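PDB 3FRN: flagellar protein FlgA from Thermotoga maritima, which probably acts in the periplasm as a chaperone for assembly of the P-ring of the flagellar basal body. Local coordinates for residues F92-K106 and F128-R140. Numbering follows the deposited sequence.
Sequences FEAFVVKTFGTLPEK and FPDTYVTLNMLLR
Val97 and Lys98 both face Asn136 in a classic beta bulge, which interrupts the antiparallel pairing of strands 93-101 and 132-140 in the HotDog-like domain of FlgA, their axes 143° apart. Eight backbone bonds carry the ladder; at the bulge, Val97 N reaches Asn136 O at 2.8 Å, while Asn136 N turns to Lys98 O, which shifts the register by one residue between Val96 and Lys98.

Apolar contacts line the face bearing Ala94, Val96, Met137 and Leu139, which helix 74-87 covers at Ala94 and Leu139. The Met137 chain bends at its thioether, bringing CE to Ala94 CB at 3.7 Å and also against Val96 CG1. Farther along, Thr99 CG2 meets Leu135 CD2, and Thr99 OG1 bonds to the backbone of Ile36.

On the other face, flat groups meet at steep angles. The Phe100 ring and the Asn136 amide have planes 72° apart, with CE1 of the ring 3.6 Å from Asn136 ND2 at its edge. Arg140 crosses Phe95 at about a right angle, its CD near ring atom CE2.

Where the strands end, CH-pi contacts take over. Gly101 CA lies over the Tyr132 ring, and Pro104 CG sits 3.8 Å from the Phe128 ring centroid, over its face. With an alanine in place of Phe128, Pro104 would probably lose the flat surface beneath its CB and CG, leaving a gap between the two loops. A polar contact also joins loops 102-106 and 128-131: Glu105 N donates to Asp130 OD1 at 2.9 Å, meeting its syn side 26° out of the carboxylate plane.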
# COMPACT_ATOMS: atom_id res chain seq x y z
N PHE A 92 -5.50 -6.18 4.62
CA PHE A 92 -5.79 -4.76 4.47
C PHE A 92 -6.77 -4.29 5.54
O PHE A 92 -7.46 -5.10 6.17
CB PHE A 92 -6.34 -4.48 3.06
CG PHE A 92 -7.58 -5.28 2.70
CD1 PHE A 92 -7.48 -6.47 1.98
CD2 PHE A 92 -8.86 -4.84 3.07
CE1 PHE A 92 -8.61 -7.21 1.65
CE2 PHE A 92 -10.00 -5.58 2.74
CZ PHE A 92 -9.87 -6.77 2.03
N GLU A 93 -6.82 -2.98 5.75
CA GLU A 93 -7.87 -2.37 6.53
C GLU A 93 -8.88 -1.78 5.56
O GLU A 93 -8.50 -1.31 4.48
CB GLU A 93 -7.32 -1.26 7.43
CG GLU A 93 -6.59 -1.75 8.67
CD GLU A 93 -6.33 -0.62 9.68
OE1 GLU A 93 -6.72 -0.78 10.86
OE2 GLU A 93 -5.74 0.42 9.30
N ALA A 94 -10.16 -1.83 5.93
CA ALA A 94 -11.22 -1.12 5.19
C ALA A 94 -12.13 -0.31 6.13
O ALA A 94 -12.45 -0.73 7.24
CB ALA A 94 -12.04 -2.09 4.33
N PHE A 95 -12.51 0.88 5.66
CA PHE A 95 -13.29 1.82 6.43
C PHE A 95 -14.47 2.22 5.56
O PHE A 95 -14.27 2.62 4.40
CB PHE A 95 -12.47 3.09 6.73
CG PHE A 95 -11.33 2.87 7.67
CD1 PHE A 95 -11.55 2.84 9.04
CD2 PHE A 95 -10.05 2.67 7.19
CE1 PHE A 95 -10.49 2.61 9.92
CE2 PHE A 95 -8.99 2.44 8.06
CZ PHE A 95 -9.22 2.41 9.43
N VAL A 96 -15.68 2.14 6.09
CA VAL A 96 -16.80 2.65 5.30
C VAL A 96 -16.87 4.18 5.40
O VAL A 96 -16.77 4.74 6.50
CB VAL A 96 -18.14 1.87 5.54
CG1 VAL A 96 -18.05 0.83 6.71
CG2 VAL A 96 -19.30 2.80 5.70
N VAL A 97 -16.99 4.84 4.25
CA VAL A 97 -16.93 6.31 4.21
C VAL A 97 -18.23 6.93 3.68
O VAL A 97 -18.42 8.14 3.76
CB VAL A 97 -15.73 6.85 3.38
CG1 VAL A 97 -14.39 6.70 4.14
CG2 VAL A 97 -15.67 6.22 1.99
N LYS A 98 -19.10 6.08 3.14
CA LYS A 98 -20.43 6.47 2.70
C LYS A 98 -21.28 5.21 2.80
O LYS A 98 -20.80 4.12 2.51
CB LYS A 98 -20.37 6.97 1.25
CG LYS A 98 -20.98 8.36 1.01
CD LYS A 98 -20.93 8.78 -0.46
CE LYS A 98 -19.53 9.25 -0.92
NZ LYS A 98 -18.60 8.14 -1.32
N THR A 99 -22.53 5.34 3.24
CA THR A 99 -23.52 4.26 3.07
C THR A 99 -24.77 4.75 2.35
O THR A 99 -25.15 5.91 2.49
CB THR A 99 -23.96 3.68 4.41
OG1 THR A 99 -24.66 4.68 5.15
CG2 THR A 99 -22.76 3.23 5.21
N PHE A 100 -25.42 3.86 1.60
CA PHE A 100 -26.73 4.12 1.01
C PHE A 100 -27.67 2.97 1.33
O PHE A 100 -27.25 1.83 1.46
CB PHE A 100 -26.62 4.27 -0.50
CG PHE A 100 -25.46 5.10 -0.94
CD1 PHE A 100 -24.26 4.50 -1.33
CD2 PHE A 100 -25.54 6.49 -0.96
CE1 PHE A 100 -23.18 5.26 -1.74
CE2 PHE A 100 -24.47 7.26 -1.36
CZ PHE A 100 -23.28 6.65 -1.76
N GLY A 101 -28.96 3.28 1.44
CA GLY A 101 -29.99 2.28 1.73
C GLY A 101 -30.77 2.52 3.01
O GLY A 101 -30.91 3.66 3.46
N THR A 102 -31.27 1.44 3.60
CA THR A 102 -31.94 1.50 4.89
C THR A 102 -31.27 0.56 5.89
O THR A 102 -30.58 -0.39 5.49
CB THR A 102 -33.45 1.18 4.78
OG1 THR A 102 -33.69 0.33 3.65
CG2 THR A 102 -34.24 2.46 4.60
N LEU A 103 -31.45 0.83 7.17
CA LEU A 103 -31.01 -0.11 8.20
C LEU A 103 -31.87 -1.37 8.08
O LEU A 103 -33.10 -1.30 8.13
CB LEU A 103 -31.13 0.51 9.59
CG LEU A 103 -30.86 -0.40 10.80
CD1 LEU A 103 -29.37 -0.72 10.94
CD2 LEU A 103 -31.40 0.23 12.07
N PRO A 104 -31.22 -2.53 7.88
CA PRO A 104 -31.93 -3.80 7.84
C PRO A 104 -32.42 -4.26 9.21
O PRO A 104 -31.90 -3.82 10.24
CB PRO A 104 -30.89 -4.77 7.27
CG PRO A 104 -29.59 -4.18 7.61
CD PRO A 104 -29.77 -2.70 7.63
N GLU A 105 -33.41 -5.14 9.22
CA GLU A 105 -33.90 -5.71 10.47
C GLU A 105 -32.86 -6.68 11.03
O GLU A 105 -32.48 -6.58 12.20
CB GLU A 105 -35.22 -6.44 10.26
CG GLU A 105 -36.41 -5.53 10.05
CD GLU A 105 -37.67 -6.31 9.72
OE1 GLU A 105 -37.65 -7.55 9.86
OE2 GLU A 105 -38.67 -5.69 9.30
N LYS A 106 -32.41 -7.59 10.18
CA LYS A 106 -31.43 -8.60 10.54
C LYS A 106 -30.14 -8.35 9.76
O LYS A 106 -30.16 -7.74 8.69
CB LYS A 106 -32.01 -9.99 10.25
CG LYS A 106 -33.07 -10.42 11.28
CD LYS A 106 -33.72 -11.74 10.89
CE LYS A 106 -34.05 -12.61 12.09
NZ LYS A 106 -34.73 -11.87 13.19
N PHE A 128 -30.33 -7.86 1.86
CA PHE A 128 -30.93 -8.50 3.02
C PHE A 128 -32.33 -8.94 2.61
O PHE A 128 -32.89 -8.42 1.63
CB PHE A 128 -30.96 -7.53 4.22
CG PHE A 128 -29.60 -7.13 4.69
CD1 PHE A 128 -28.89 -7.92 5.58
CD2 PHE A 128 -29.00 -5.96 4.22
CE1 PHE A 128 -27.63 -7.54 6.02
CE2 PHE A 128 -27.74 -5.60 4.64
CZ PHE A 128 -27.05 -6.39 5.54
N PRO A 129 -32.90 -9.92 3.33
CA PRO A 129 -34.29 -10.32 3.06
C PRO A 129 -35.26 -9.14 3.00
O PRO A 129 -36.19 -9.15 2.19
CB PRO A 129 -34.62 -11.25 4.23
CG PRO A 129 -33.30 -11.83 4.63
CD PRO A 129 -32.29 -10.74 4.41
N ASP A 130 -35.04 -8.11 3.83
CA ASP A 130 -35.94 -6.96 3.89
C ASP A 130 -35.53 -5.73 3.07
O ASP A 130 -36.39 -5.00 2.60
CB ASP A 130 -36.24 -6.57 5.35
CG ASP A 130 -35.01 -6.04 6.10
OD1 ASP A 130 -35.20 -5.16 6.97
OD2 ASP A 130 -33.87 -6.50 5.86
N THR A 131 -34.22 -5.52 2.88
CA THR A 131 -33.72 -4.27 2.30
C THR A 131 -32.31 -4.41 1.71
O THR A 131 -31.78 -5.52 1.58
CB THR A 131 -33.77 -3.12 3.35
OG1 THR A 131 -33.60 -1.86 2.71
CG2 THR A 131 -32.70 -3.28 4.41
N TYR A 132 -31.70 -3.27 1.35
CA TYR A 132 -30.39 -3.23 0.72
C TYR A 132 -29.49 -2.19 1.41
O TYR A 132 -29.95 -1.11 1.76
CB TYR A 132 -30.55 -2.86 -0.77
CG TYR A 132 -30.74 -1.37 -1.02
CD1 TYR A 132 -29.67 -0.56 -1.40
CD2 TYR A 132 -31.98 -0.77 -0.83
CE1 TYR A 132 -29.83 0.81 -1.59
CE2 TYR A 132 -32.16 0.60 -1.02
CZ TYR A 132 -31.08 1.38 -1.41
OH TYR A 132 -31.25 2.73 -1.61
N VAL A 133 -28.21 -2.53 1.62
CA VAL A 133 -27.20 -1.54 2.02
C VAL A 133 -26.00 -1.52 1.06
O VAL A 133 -25.41 -2.56 0.78
CB VAL A 133 -26.70 -1.76 3.47
CG1 VAL A 133 -25.79 -0.63 3.93
CG2 VAL A 133 -27.86 -1.91 4.43
N THR A 134 -25.65 -0.34 0.54
CA THR A 134 -24.37 -0.13 -0.15
C THR A 134 -23.37 0.60 0.78
O THR A 134 -23.67 1.67 1.33
CB THR A 134 -24.54 0.61 -1.49
OG1 THR A 134 -25.73 0.14 -2.14
CG2 THR A 134 -23.33 0.40 -2.44
N LEU A 135 -22.20 -0.01 1.00
CA LEU A 135 -21.14 0.64 1.77
C LEU A 135 -20.03 0.97 0.80
O LEU A 135 -19.53 0.08 0.10
CB LEU A 135 -20.54 -0.29 2.82
CG LEU A 135 -21.39 -1.25 3.65
CD1 LEU A 135 -20.47 -2.31 4.21
CD2 LEU A 135 -22.07 -0.50 4.77
N ASN A 136 -19.65 2.25 0.75
CA ASN A 136 -18.46 2.65 0.01
C ASN A 136 -17.30 2.56 0.98
O ASN A 136 -17.30 3.21 2.04
CB ASN A 136 -18.61 4.04 -0.61
CG ASN A 136 -19.57 4.05 -1.79
OD1 ASN A 136 -19.55 4.97 -2.62
ND2 ASN A 136 -20.42 3.03 -1.88
N MET A 137 -16.34 1.70 0.66
CA MET A 137 -15.27 1.37 1.58
C MET A 137 -13.90 1.78 1.04
O MET A 137 -13.52 1.42 -0.08
CB MET A 137 -15.35 -0.12 1.99
CG MET A 137 -16.65 -0.49 2.79
SD MET A 137 -16.68 -2.09 3.63
CE MET A 137 -15.69 -1.78 5.06
N LEU A 138 -13.17 2.56 1.84
CA LEU A 138 -11.81 2.97 1.51
C LEU A 138 -10.84 1.92 2.06
O LEU A 138 -10.89 1.56 3.24
CB LEU A 138 -11.50 4.35 2.09
CG LEU A 138 -10.14 5.03 1.87
CD1 LEU A 138 -9.94 5.54 0.45
CD2 LEU A 138 -10.01 6.17 2.85
N LEU A 139 -9.97 1.44 1.17
CA LEU A 139 -9.00 0.43 1.51
C LEU A 139 -7.65 1.05 1.88
O LEU A 139 -7.16 1.93 1.18
CB LEU A 139 -8.83 -0.55 0.34
CG LEU A 139 -9.69 -1.81 0.27
CD1 LEU A 139 -11.18 -1.49 0.17
CD2 LEU A 139 -9.24 -2.68 -0.89
N ARG A 140 -7.07 0.57 2.97
CA ARG A 140 -5.76 1.02 3.44
C ARG A 140 -4.89 -0.17 3.79
O ARG A 140 -5.35 -1.13 4.41
CB ARG A 140 -5.90 1.87 4.71
CG ARG A 140 -6.35 3.30 4.48
CD ARG A 140 -6.39 4.05 5.80
NE ARG A 140 -6.69 5.48 5.62
CZ ARG A 140 -7.00 6.31 6.61
NH1 ARG A 140 -7.06 5.88 7.87
NH2 ARG A 140 -7.25 7.59 6.35
O HOH W 1 -5.24 3.77 8.92
O HOH W 2 -3.71 -1.24 7.06
O HOH W 3 -35.92 -2.86 7.41